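Local atomic coordinates of catalase (PDB entry 4B7H), a protein that uses haem to break hydrogen peroxide down to water and oxygen, binds NADPH, and is inhibited by nitric oxide. Residues Ser211-Trp216 with Trp225-Phe230; Gln276-Glu281 with Lys295-Lys300; Asn289-Thr294 with Leu339-Met344. All blocks are in the same frame, centred on the assembly; numbering follows the deposited sequence.

Interaction 1: Ser211-Trp216 with Trp225-Phe230; sequences SHTFQW and WVKYHF. With HEM (protoporphyrin IX containing Fe), chain E.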
# COMPACT_ATOMS: atom_id res chain seq x y z
N SER A 211 -6.84 30.27 13.17
CA SER A 211 -5.97 31.08 12.29
C SER A 211 -6.70 31.68 11.09
O SER A 211 -6.76 32.91 10.96
CB SER A 211 -4.70 30.32 11.84
OG SER A 211 -4.05 29.67 12.92
N HIS A 212 -7.25 30.84 10.22
CA HIS A 212 -8.00 31.33 9.05
C HIS A 212 -9.29 32.03 9.44
O HIS A 212 -9.90 31.72 10.46
CB HIS A 212 -8.46 30.19 8.13
CG HIS A 212 -7.38 29.24 7.72
ND1 HIS A 212 -6.45 29.55 6.75
CD2 HIS A 212 -7.11 27.97 8.12
CE1 HIS A 212 -5.64 28.52 6.58
NE2 HIS A 212 -6.02 27.55 7.39
N THR A 213 -9.73 32.92 8.57
CA THR A 213 -11.11 33.36 8.56
C THR A 213 -12.01 32.22 8.07
O THR A 213 -11.77 31.64 7.00
CB THR A 213 -11.23 34.57 7.65
OG1 THR A 213 -10.41 35.61 8.20
CG2 THR A 213 -12.67 35.04 7.52
N PHE A 214 -13.02 31.90 8.87
CA PHE A 214 -14.08 30.99 8.47
C PHE A 214 -15.38 31.77 8.35
O PHE A 214 -15.42 32.99 8.57
CB PHE A 214 -14.22 29.87 9.49
CG PHE A 214 -13.04 28.95 9.52
CD1 PHE A 214 -12.94 27.91 8.62
CD2 PHE A 214 -12.01 29.15 10.44
CE1 PHE A 214 -11.84 27.06 8.62
CE2 PHE A 214 -10.91 28.32 10.46
CZ PHE A 214 -10.82 27.27 9.55
N GLN A 215 -16.46 31.07 8.02
CA GLN A 215 -17.76 31.72 7.95
C GLN A 215 -18.75 31.02 8.88
O GLN A 215 -18.70 29.80 9.05
CB GLN A 215 -18.29 31.73 6.51
CG GLN A 215 -19.42 32.72 6.28
CD GLN A 215 -19.84 32.78 4.83
OE1 GLN A 215 -20.58 31.92 4.35
NE2 GLN A 215 -19.34 33.78 4.12
N TRP A 216 -19.61 31.81 9.51
CA TRP A 216 -20.74 31.29 10.27
C TRP A 216 -22.00 31.72 9.54
O TRP A 216 -22.09 32.86 9.06
CB TRP A 216 -20.75 31.85 11.69
CG TRP A 216 -19.98 31.05 12.71
CD1 TRP A 216 -19.22 29.94 12.48
CD2 TRP A 216 -19.92 31.29 14.12
NE1 TRP A 216 -18.69 29.48 13.66
CE2 TRP A 216 -19.11 30.29 14.68
CE3 TRP A 216 -20.48 32.27 14.96
CZ2 TRP A 216 -18.84 30.23 16.06
CZ3 TRP A 216 -20.21 32.21 16.32
CH2 TRP A 216 -19.40 31.20 16.85
N TRP A 225 -18.22 36.66 8.96
CA TRP A 225 -16.88 36.08 8.98
C TRP A 225 -16.42 35.90 10.42
O TRP A 225 -16.70 36.75 11.27
CB TRP A 225 -15.90 36.97 8.21
CG TRP A 225 -16.28 37.20 6.76
CD1 TRP A 225 -16.67 38.39 6.19
CD2 TRP A 225 -16.28 36.23 5.70
NE1 TRP A 225 -16.92 38.21 4.85
CE2 TRP A 225 -16.69 36.90 4.52
CE3 TRP A 225 -15.98 34.86 5.63
CZ2 TRP A 225 -16.79 36.24 3.29
CZ3 TRP A 225 -16.08 34.22 4.41
CH2 TRP A 225 -16.48 34.91 3.26
N VAL A 226 -15.73 34.80 10.71
CA VAL A 226 -15.28 34.55 12.08
C VAL A 226 -13.84 34.05 12.16
O VAL A 226 -13.32 33.46 11.21
CB VAL A 226 -16.19 33.53 12.82
CG1 VAL A 226 -17.64 34.00 12.85
CG2 VAL A 226 -16.08 32.14 12.18
N LYS A 227 -13.20 34.31 13.30
CA LYS A 227 -11.94 33.68 13.67
C LYS A 227 -12.07 33.07 15.06
O LYS A 227 -12.60 33.70 15.98
CB LYS A 227 -10.76 34.66 13.64
CG LYS A 227 -10.33 35.07 12.23
CD LYS A 227 -9.06 35.93 12.28
CE LYS A 227 -8.63 36.39 10.89
NZ LYS A 227 -8.12 35.30 10.00
N TYR A 228 -11.58 31.85 15.21
CA TYR A 228 -11.62 31.15 16.48
C TYR A 228 -10.39 31.39 17.33
O TYR A 228 -9.26 31.34 16.83
CB TYR A 228 -11.70 29.65 16.24
CG TYR A 228 -12.97 29.15 15.61
CD1 TYR A 228 -14.13 29.01 16.37
CD2 TYR A 228 -13.01 28.77 14.28
CE1 TYR A 228 -15.29 28.53 15.81
CE2 TYR A 228 -14.17 28.28 13.70
CZ TYR A 228 -15.31 28.16 14.48
OH TYR A 228 -16.46 27.67 13.91
N HIS A 229 -10.61 31.61 18.62
CA HIS A 229 -9.57 31.76 19.61
C HIS A 229 -9.86 30.87 20.79
O HIS A 229 -10.93 30.90 21.34
CB HIS A 229 -9.49 33.26 20.09
CG HIS A 229 -9.09 34.24 19.02
ND1 HIS A 229 -7.96 34.91 19.06
CD2 HIS A 229 -9.76 34.66 17.92
CE1 HIS A 229 -7.90 35.68 18.02
NE2 HIS A 229 -9.01 35.54 17.33
N PHE A 230 -8.90 30.04 21.15
CA PHE A 230 -9.03 29.13 22.28
C PHE A 230 -8.05 29.60 23.36
O PHE A 230 -6.83 29.43 23.23
CB PHE A 230 -8.75 27.69 21.84
CG PHE A 230 -9.55 27.27 20.63
CD1 PHE A 230 -10.94 27.21 20.69
CD2 PHE A 230 -8.92 26.95 19.44
CE1 PHE A 230 -11.68 26.84 19.58
CE2 PHE A 230 -9.66 26.57 18.33
CZ PHE A 230 -11.04 26.52 18.40
CHA HEM E . -1.08 18.48 9.41
CHB HEM E . -1.49 20.21 4.90
CHC HEM E . -1.31 24.70 6.68
CHD HEM E . -2.43 22.89 11.00
C1A HEM E . -1.19 18.55 8.04
C2A HEM E . -1.29 17.42 7.13
C3A HEM E . -1.42 17.91 5.89
C4A HEM E . -1.39 19.35 5.97
CMA HEM E . -1.57 17.15 4.58
CAA HEM E . -1.26 15.94 7.56
CBA HEM E . -2.68 15.49 7.90
CGA HEM E . -2.78 14.01 8.15
O1A HEM E . -3.56 13.63 9.05
O2A HEM E . -2.10 13.20 7.46
C1B HEM E . -1.45 21.58 4.97
C2B HEM E . -1.44 22.49 3.85
C3B HEM E . -1.37 23.74 4.35
C4B HEM E . -1.35 23.64 5.79
CMB HEM E . -1.49 22.04 2.37
CAB HEM E . -1.36 25.10 3.63
CBB HEM E . -1.93 25.28 2.44
C1C HEM E . -1.77 24.62 7.98
C2C HEM E . -2.35 25.69 8.79
C3C HEM E . -2.66 25.16 9.99
C4C HEM E . -2.30 23.76 9.95
CMC HEM E . -2.53 27.15 8.32
CAC HEM E . -3.34 25.81 11.21
CBC HEM E . -4.20 26.84 11.11
C1D HEM E . -2.10 21.57 10.97
C2D HEM E . -2.16 20.73 12.13
C3D HEM E . -1.74 19.36 11.65
C4D HEM E . -1.48 19.49 10.25
CMD HEM E . -2.54 21.14 13.55
CAD HEM E . -1.67 18.12 12.53
CBD HEM E . -3.09 17.60 12.74
CGD HEM E . -2.96 16.44 13.68
O1D HEM E . -3.24 15.28 13.28
O2D HEM E . -2.54 16.67 14.85
NA HEM E . -1.27 19.72 7.30
NB HEM E . -1.39 22.30 6.14
NC HEM E . -1.77 23.45 8.72
ND HEM E . -1.69 20.81 9.88
FE HEM E . -1.48 21.58 8.03
O HOH W 1 -7.94 32.47 14.66
O HOH W 2 -9.88 31.10 13.11

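Interaction 2: Gln276-Glu281 with Lys295-Lys300; sequences QIMPFE and KTWSQK. With NDP (NADPH dihydro-nicotinamide-adenine-dinucleotide phosphate), chain H.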
# COMPACT_ATOMS: atom_id res chain seq x y z
N GLN A 276 -13.82 36.11 17.06
CA GLN A 276 -13.98 37.44 16.49
C GLN A 276 -15.04 37.31 15.41
O GLN A 276 -15.06 36.33 14.67
CB GLN A 276 -12.68 37.93 15.86
CG GLN A 276 -11.54 38.15 16.83
CD GLN A 276 -10.25 38.52 16.14
OE1 GLN A 276 -9.62 37.68 15.50
NE2 GLN A 276 -9.85 39.79 16.25
N ILE A 277 -15.93 38.30 15.33
CA ILE A 277 -16.99 38.28 14.34
C ILE A 277 -16.94 39.55 13.51
O ILE A 277 -17.13 40.65 14.03
CB ILE A 277 -18.38 38.13 15.01
CG1 ILE A 277 -18.45 36.83 15.81
CG2 ILE A 277 -19.49 38.18 13.96
CD1 ILE A 277 -19.76 36.62 16.54
N MET A 278 -16.67 39.39 12.21
CA MET A 278 -16.66 40.52 11.28
C MET A 278 -17.90 40.47 10.40
O MET A 278 -18.10 39.52 9.64
CB MET A 278 -15.40 40.49 10.43
CG MET A 278 -15.37 41.55 9.33
SD MET A 278 -13.95 41.38 8.24
CE MET A 278 -12.61 41.89 9.31
N PRO A 279 -18.75 41.50 10.49
CA PRO A 279 -19.92 41.54 9.60
C PRO A 279 -19.51 41.38 8.14
O PRO A 279 -18.45 41.89 7.73
CB PRO A 279 -20.51 42.93 9.86
CG PRO A 279 -20.10 43.23 11.27
CD PRO A 279 -18.72 42.65 11.41
N PHE A 280 -20.33 40.68 7.36
CA PHE A 280 -20.03 40.40 5.96
C PHE A 280 -19.70 41.69 5.21
O PHE A 280 -18.76 41.74 4.42
CB PHE A 280 -21.23 39.70 5.32
CG PHE A 280 -20.97 39.12 3.96
CD1 PHE A 280 -20.43 37.85 3.81
CD2 PHE A 280 -21.29 39.85 2.81
CE1 PHE A 280 -20.21 37.31 2.54
CE2 PHE A 280 -21.07 39.32 1.55
CZ PHE A 280 -20.53 38.05 1.42
N GLU A 281 -20.45 42.76 5.49
CA GLU A 281 -20.27 44.02 4.79
C GLU A 281 -19.03 44.82 5.22
O GLU A 281 -18.66 45.79 4.56
CB GLU A 281 -21.53 44.88 4.89
CG GLU A 281 -21.84 45.39 6.28
CD GLU A 281 -22.71 44.45 7.09
OE1 GLU A 281 -22.68 43.22 6.84
OE2 GLU A 281 -23.43 44.94 7.99
N LYS A 295 -2.38 37.96 7.85
CA LYS A 295 -2.94 39.15 8.51
C LYS A 295 -3.91 38.75 9.61
O LYS A 295 -4.93 38.10 9.34
CB LYS A 295 -3.68 40.03 7.51
CG LYS A 295 -2.87 40.45 6.30
CD LYS A 295 -1.75 41.41 6.69
CE LYS A 295 -1.03 41.93 5.46
NZ LYS A 295 -0.28 40.84 4.77
N THR A 296 -3.61 39.13 10.85
CA THR A 296 -4.58 38.98 11.93
C THR A 296 -5.59 40.12 11.89
O THR A 296 -5.31 41.20 11.35
CB THR A 296 -3.89 38.95 13.30
OG1 THR A 296 -2.98 40.05 13.42
CG2 THR A 296 -3.12 37.65 13.48
N TRP A 297 -6.77 39.89 12.46
CA TRP A 297 -7.74 40.96 12.68
C TRP A 297 -7.42 41.56 14.04
O TRP A 297 -7.38 40.85 15.04
CB TRP A 297 -9.16 40.43 12.75
CG TRP A 297 -9.73 39.79 11.51
CD1 TRP A 297 -9.20 39.78 10.25
CD2 TRP A 297 -10.97 39.08 11.43
NE1 TRP A 297 -10.04 39.08 9.39
CE2 TRP A 297 -11.13 38.65 10.10
CE3 TRP A 297 -11.96 38.75 12.37
CZ2 TRP A 297 -12.24 37.92 9.68
CZ3 TRP A 297 -13.06 38.02 11.96
CH2 TRP A 297 -13.19 37.61 10.62
N SER A 298 -7.22 42.87 14.09
CA SER A 298 -6.93 43.51 15.37
C SER A 298 -8.07 43.30 16.37
O SER A 298 -9.25 43.45 16.03
CB SER A 298 -6.67 45.00 15.19
OG SER A 298 -6.53 45.61 16.47
N GLN A 299 -7.71 42.94 17.60
CA GLN A 299 -8.69 42.74 18.66
C GLN A 299 -9.25 44.07 19.17
O GLN A 299 -10.22 44.09 19.92
CB GLN A 299 -8.09 41.90 19.79
CG GLN A 299 -7.80 40.47 19.32
CD GLN A 299 -6.78 39.75 20.17
OE1 GLN A 299 -5.59 40.06 20.15
NE2 GLN A 299 -7.25 38.75 20.90
N LYS A 300 -8.64 45.17 18.73
CA LYS A 300 -9.20 46.49 19.00
C LYS A 300 -10.36 46.77 18.05
O LYS A 300 -11.29 47.50 18.39
CB LYS A 300 -8.14 47.57 18.86
CG LYS A 300 -6.87 47.28 19.64
CD LYS A 300 -5.95 48.49 19.67
CE LYS A 300 -4.51 48.08 19.92
NZ LYS A 300 -3.65 49.26 20.25
PA NDP H . -3.84 43.58 20.98
O1A NDP H . -3.07 44.36 21.98
O2A NDP H . -5.32 43.69 21.16
O5B NDP H . -3.39 42.04 21.09
C5B NDP H . -2.03 41.70 21.13
C4B NDP H . -1.97 40.18 21.18
O4B NDP H . -0.60 39.78 21.18
C3B NDP H . -2.62 39.64 22.45
O3B NDP H . -3.42 38.51 22.14
C2B NDP H . -1.42 39.28 23.30
O2B NDP H . -1.65 38.29 24.29
C1B NDP H . -0.44 38.84 22.22
N9A NDP H . 0.94 38.69 22.71
C8A NDP H . 1.47 39.15 23.89
N7A NDP H . 2.76 38.77 23.97
C5A NDP H . 3.08 38.08 22.85
C6A NDP H . 4.26 37.47 22.42
N6A NDP H . 5.24 37.22 23.29
N1A NDP H . 4.28 36.83 21.20
C2A NDP H . 3.14 36.78 20.42
N3A NDP H . 1.97 37.38 20.85
C4A NDP H . 1.94 38.02 22.05
O3 NDP H . -3.37 44.05 19.50
PN NDP H . -3.95 43.45 18.11
O1N NDP H . -4.99 42.42 18.36
O2N NDP H . -4.24 44.63 17.25
O5D NDP H . -2.66 42.73 17.47
C5D NDP H . -1.38 43.33 17.56
C4D NDP H . -0.32 42.31 17.21
O4D NDP H . -0.37 41.26 18.15
C3D NDP H . -0.58 41.68 15.85
O3D NDP H . 0.09 42.38 14.81
C2D NDP H . -0.09 40.26 16.03
O2D NDP H . 1.26 40.17 15.65
C1D NDP H . -0.15 40.00 17.53
N1N NDP H . -1.24 39.06 17.88
C2N NDP H . -2.48 39.27 17.35
C3N NDP H . -3.56 38.44 17.64
C7N NDP H . -4.87 38.74 16.99
O7N NDP H . -5.75 37.69 16.73
N7N NDP H . -5.17 39.99 16.65
C4N NDP H . -3.44 37.25 18.56
C5N NDP H . -2.04 37.11 19.08
C6N NDP H . -1.02 38.00 18.73
P2B NDP H . -2.01 38.71 25.80
O1X NDP H . -0.92 39.63 26.31
O2X NDP H . -3.35 39.40 25.79
O3X NDP H . -2.07 37.43 26.61
O HOH W 3 -7.03 37.51 14.39

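Interaction 3: Asn289-Thr294 with Leu339-Met344; sequences NPFDLT and LSPDRM. With HEM (protoporphyrin IX containing Fe), chain E.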
# COMPACT_ATOMS: atom_id res chain seq x y z
N ASN A 289 -6.47 42.93 4.31
CA ASN A 289 -7.28 41.93 3.63
C ASN A 289 -7.73 40.89 4.65
O ASN A 289 -6.89 40.28 5.32
CB ASN A 289 -6.48 41.27 2.51
CG ASN A 289 -7.33 40.31 1.67
OD1 ASN A 289 -7.92 39.37 2.20
ND2 ASN A 289 -7.37 40.55 0.36
N PRO A 290 -9.05 40.69 4.80
CA PRO A 290 -9.54 39.85 5.90
C PRO A 290 -9.39 38.35 5.64
O PRO A 290 -9.67 37.57 6.54
CB PRO A 290 -11.01 40.25 6.01
CG PRO A 290 -11.38 40.72 4.65
CD PRO A 290 -10.15 41.36 4.07
N PHE A 291 -8.94 37.98 4.45
CA PHE A 291 -8.83 36.58 4.04
C PHE A 291 -7.37 36.14 3.87
O PHE A 291 -7.11 35.00 3.49
CB PHE A 291 -9.59 36.36 2.73
CG PHE A 291 -10.98 36.92 2.74
CD1 PHE A 291 -11.91 36.50 3.70
CD2 PHE A 291 -11.37 37.86 1.80
CE1 PHE A 291 -13.20 37.02 3.70
CE2 PHE A 291 -12.66 38.38 1.80
CZ PHE A 291 -13.57 37.96 2.75
N ASP A 292 -6.43 37.05 4.12
CA ASP A 292 -5.00 36.80 4.02
C ASP A 292 -4.55 36.22 5.35
O ASP A 292 -4.57 36.92 6.37
CB ASP A 292 -4.27 38.12 3.74
CG ASP A 292 -2.75 37.98 3.66
OD1 ASP A 292 -2.20 36.90 3.96
OD2 ASP A 292 -2.10 38.98 3.29
N LEU A 293 -4.18 34.94 5.35
CA LEU A 293 -3.78 34.25 6.57
C LEU A 293 -2.64 34.93 7.32
O LEU A 293 -2.55 34.83 8.56
CB LEU A 293 -3.41 32.81 6.22
CG LEU A 293 -2.95 31.88 7.34
CD1 LEU A 293 -4.01 31.76 8.45
CD2 LEU A 293 -2.60 30.52 6.75
N THR A 294 -1.78 35.64 6.59
CA THR A 294 -0.66 36.36 7.20
C THR A 294 -1.09 37.64 7.91
O THR A 294 -0.26 38.34 8.50
CB THR A 294 0.46 36.69 6.17
OG1 THR A 294 -0.00 37.70 5.26
CG2 THR A 294 0.88 35.44 5.40
N LEU A 339 -16.31 28.15 4.64
CA LEU A 339 -14.92 28.52 4.38
C LEU A 339 -14.83 30.02 4.04
O LEU A 339 -15.69 30.81 4.45
CB LEU A 339 -14.37 27.65 3.23
CG LEU A 339 -14.64 26.15 3.39
CD1 LEU A 339 -14.21 25.35 2.16
CD2 LEU A 339 -13.96 25.63 4.66
N SER A 340 -13.79 30.40 3.30
CA SER A 340 -13.55 31.80 2.92
C SER A 340 -12.56 31.76 1.76
O SER A 340 -11.99 30.70 1.49
CB SER A 340 -12.95 32.58 4.09
OG SER A 340 -11.59 32.24 4.30
N PRO A 341 -12.34 32.90 1.08
CA PRO A 341 -11.33 32.96 0.01
C PRO A 341 -9.91 33.15 0.52
O PRO A 341 -9.16 34.00 0.03
CB PRO A 341 -11.76 34.17 -0.84
CG PRO A 341 -12.71 34.94 -0.02
CD PRO A 341 -13.26 34.06 1.07
N ASP A 342 -9.58 32.39 1.55
CA ASP A 342 -8.21 32.22 2.03
C ASP A 342 -7.64 31.04 1.24
O ASP A 342 -8.09 29.90 1.39
CB ASP A 342 -8.26 31.95 3.54
CG ASP A 342 -6.90 31.65 4.14
OD1 ASP A 342 -6.01 31.09 3.45
OD2 ASP A 342 -6.74 31.94 5.34
N ARG A 343 -6.66 31.30 0.37
CA ARG A 343 -6.15 30.27 -0.53
C ARG A 343 -5.43 29.15 0.21
O ARG A 343 -5.39 28.01 -0.27
CB ARG A 343 -5.23 30.87 -1.59
CG ARG A 343 -5.90 31.92 -2.45
CD ARG A 343 -4.93 32.52 -3.44
NE ARG A 343 -5.50 33.71 -4.05
CZ ARG A 343 -4.82 34.54 -4.81
NH1 ARG A 343 -3.54 34.29 -5.06
NH2 ARG A 343 -5.40 35.62 -5.32
N MET A 344 -4.84 29.46 1.37
CA MET A 344 -4.22 28.42 2.19
C MET A 344 -5.30 27.46 2.66
O MET A 344 -5.17 26.24 2.51
CB MET A 344 -3.48 29.04 3.37
CG MET A 344 -2.25 29.85 2.95
SD MET A 344 -0.81 28.83 2.59
CE MET A 344 -0.32 28.44 4.26
CHA HEM E . -1.08 18.48 9.41
CHB HEM E . -1.49 20.21 4.90
CHC HEM E . -1.31 24.70 6.68
CHD HEM E . -2.43 22.89 11.00
C1A HEM E . -1.19 18.55 8.04
C2A HEM E . -1.29 17.42 7.13
C3A HEM E . -1.42 17.91 5.89
C4A HEM E . -1.39 19.35 5.97
CMA HEM E . -1.57 17.15 4.58
CAA HEM E . -1.26 15.94 7.56
CBA HEM E . -2.68 15.49 7.90
CGA HEM E . -2.78 14.01 8.15
O1A HEM E . -3.56 13.63 9.05
O2A HEM E . -2.10 13.20 7.46
C1B HEM E . -1.45 21.58 4.97
C2B HEM E . -1.44 22.49 3.85
C3B HEM E . -1.37 23.74 4.35
C4B HEM E . -1.35 23.64 5.79
CMB HEM E . -1.49 22.04 2.37
CAB HEM E . -1.36 25.10 3.63
CBB HEM E . -1.93 25.28 2.44
C1C HEM E . -1.77 24.62 7.98
C2C HEM E . -2.35 25.69 8.79
C3C HEM E . -2.66 25.16 9.99
C4C HEM E . -2.30 23.76 9.95
CMC HEM E . -2.53 27.15 8.32
CAC HEM E . -3.34 25.81 11.21
CBC HEM E . -4.20 26.84 11.11
C1D HEM E . -2.10 21.57 10.97
C2D HEM E . -2.16 20.73 12.13
C3D HEM E . -1.74 19.36 11.65
C4D HEM E . -1.48 19.49 10.25
CMD HEM E . -2.54 21.14 13.55
CAD HEM E . -1.67 18.12 12.53
CBD HEM E . -3.09 17.60 12.74
CGD HEM E . -2.96 16.44 13.68
O1D HEM E . -3.24 15.28 13.28
O2D HEM E . -2.54 16.67 14.85
NA HEM E . -1.27 19.72 7.30
NB HEM E . -1.39 22.30 6.14
NC HEM E . -1.77 23.45 8.72
ND HEM E . -1.69 20.81 9.88
FE HEM E . -1.48 21.58 8.03
O HOH W 4 -4.08 33.12 3.10

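Interaction 1: Ser211-Trp216 with Trp225-Phe230
F214 and V226 form the antiparallel hydrogen-bonded pair that ties the two strands: F214 N gives its proton to V226 O (2.8 Å), and V226 N returns one to F214 O (2.8 Å). Q215 and W225 follow as a non-hydrogen-bonded pair. Towards H212 the two chains part, and waters bridge them: one receives from Y228 N and donates to H212 O, the other donates to Y228 O and is held weakly by S211 N.

The K227 chain runs extended and turns at the last torsion (chi4 -70°), which brings NZ to both S211 O (2.9 Å) and T213 OG1 (2.9 Å). T213 OG1 also bonds to P290 O. W216 NE1 donates to Y228 OH (2.9 Å) close to the indole plane, and that hydroxyl also bonds to Y137 OH. Strands 214-217 and 223-232 make a beta hairpin within the antiparallel sheet of the catalase fold, and S211 and H212 at its open end line the haem pocket.

F214, W216 and Y228 form an aromatic cluster, with F214 CD2 4.0 Å from Y228 CD2 in an oblique pair, neither stack nor edge-to-face. V226 sits over one face of W216, CG2 4.0 Å from the centroid of the five-membered ring. On the other side of the sheet, NE2 of Q215 stands over one face of the W225 indole, 3.2 Å from CH2, the amide tilted 47° to the ring, while OE1 accepts from V430 N.

Interaction 2: Gln276-Glu281 with Lys295-Lys300
The NADPH pocket is built here against the end of strand 270-279, where Q276 and M278 meet W297 of the loop that carries T296 to Q299. Q276 extends alongside W297, and NE2 donates an almost straight bond to W297 O (2.9 Å, 174°); the oxygen lies in the amide plane, while NE2 stands above the carbonyl plane. W297 O also accepts from N7N of the nicotinamide amide (2.9 Å). A water joins W297 N to Q276 OE1 and nicotinamide O7N, and OE1 has a further partner in H229 NE2.

M278 covers one face of the indole. CB lies 3.6 Å from CH2 of W297; the chain then bends at its last torsion (chi3 -71°), setting CE 3.8 Å from the centroid of the five-membered ring, almost on its normal. SD passes over the six-membered ring, a Met-aromatic contact. K227 makes a cation-pi contact with the same indole.

Beyond W297, S298 OG donates to phosphate oxygen O2N (2.6 Å) and accepts from K300 N, while Q299 N donates to O1N (2.9 Å). S298 thus closes an ST turn whose hydroxyl and following backbone N-H grip the nicotinamide-side phosphate, the binding loop of an NADPH-carrying catalase.

Interaction 3: Asn289-Thr294 with Leu339-Met344
F291 lays its ring against P341, and L293 reaches past D342 to M344 and the haem. Taken outward from the backbone, F291 CB first meets P341 O (3.6 Å). CG and CD2 then lie under P341 CG, CD2 at 3.7 Å, while CD1 and CE1 approach P341 CD, and CD1 also comes near S340 CB. Further out CE2 and, at the tip, CZ also face P341 CG, CZ more loosely. P341 CG stands above the centre of the ring, 3.8 Å from the centroid and 13° off the normal, a CH-pi contact; P290 CG covers the opposite face. The phenyl ring is therefore held between two prolines, and the ring also makes an edge-to-face pair with W225.

The backbone around the ring is shaped by local bonds. N289 OD1 accepts from F291 N (2.8 Å) in an Asx turn, and D292 OD1 takes both T294 N and T294 OG1 from one face of its carboxylate in a second. P341 is the centre of an inverse gamma turn, followed by D342 at the N-cap of helix 343-359, where OD1 accepts a weak bond from M344 N. D342 CA approaches F291 O at 3.3 Å.

L293, with CG anti to the backbone N (chi1 179°), points CD2 at M344 CB (3.8 Å) and at methyl CMC of the haem (3.7 Å). Bent at chi2 and chi3, M344 lays SD beside the vinyl carbon CBB and CE near CAB.

Between the segments the direct contact is largely apolar, but a water accepts from L293 N and donates weakly to D342 OD1. D342 OD2 accepts from H212 ND1, so the buried carboxylate is shared among helix cap, water and imidazole, which would be expected to stabilise its negative charge.

The three contacts cluster in one region that borders both the haem and the NADPH, with centres 9 to 12 Å apart. Interactions 1 and 2 share the sheet: strands 223-232 and 270-279 are neighbours, and W225 O lies 2.8 Å from M278 N. T213 of interaction 1 is tied to interaction 3 through its O, 2.8 Å from S340 OG, as well as through its hydroxyl. W297 of interaction 2 reaches P290 O of interaction 3 with NE1 at 3.2 Å. Interactions 1 and 3 both touch the haem, through S211, H212, L293 and M344, whereas interaction 2 binds NADPH, which H229 of interaction 1 also contacts.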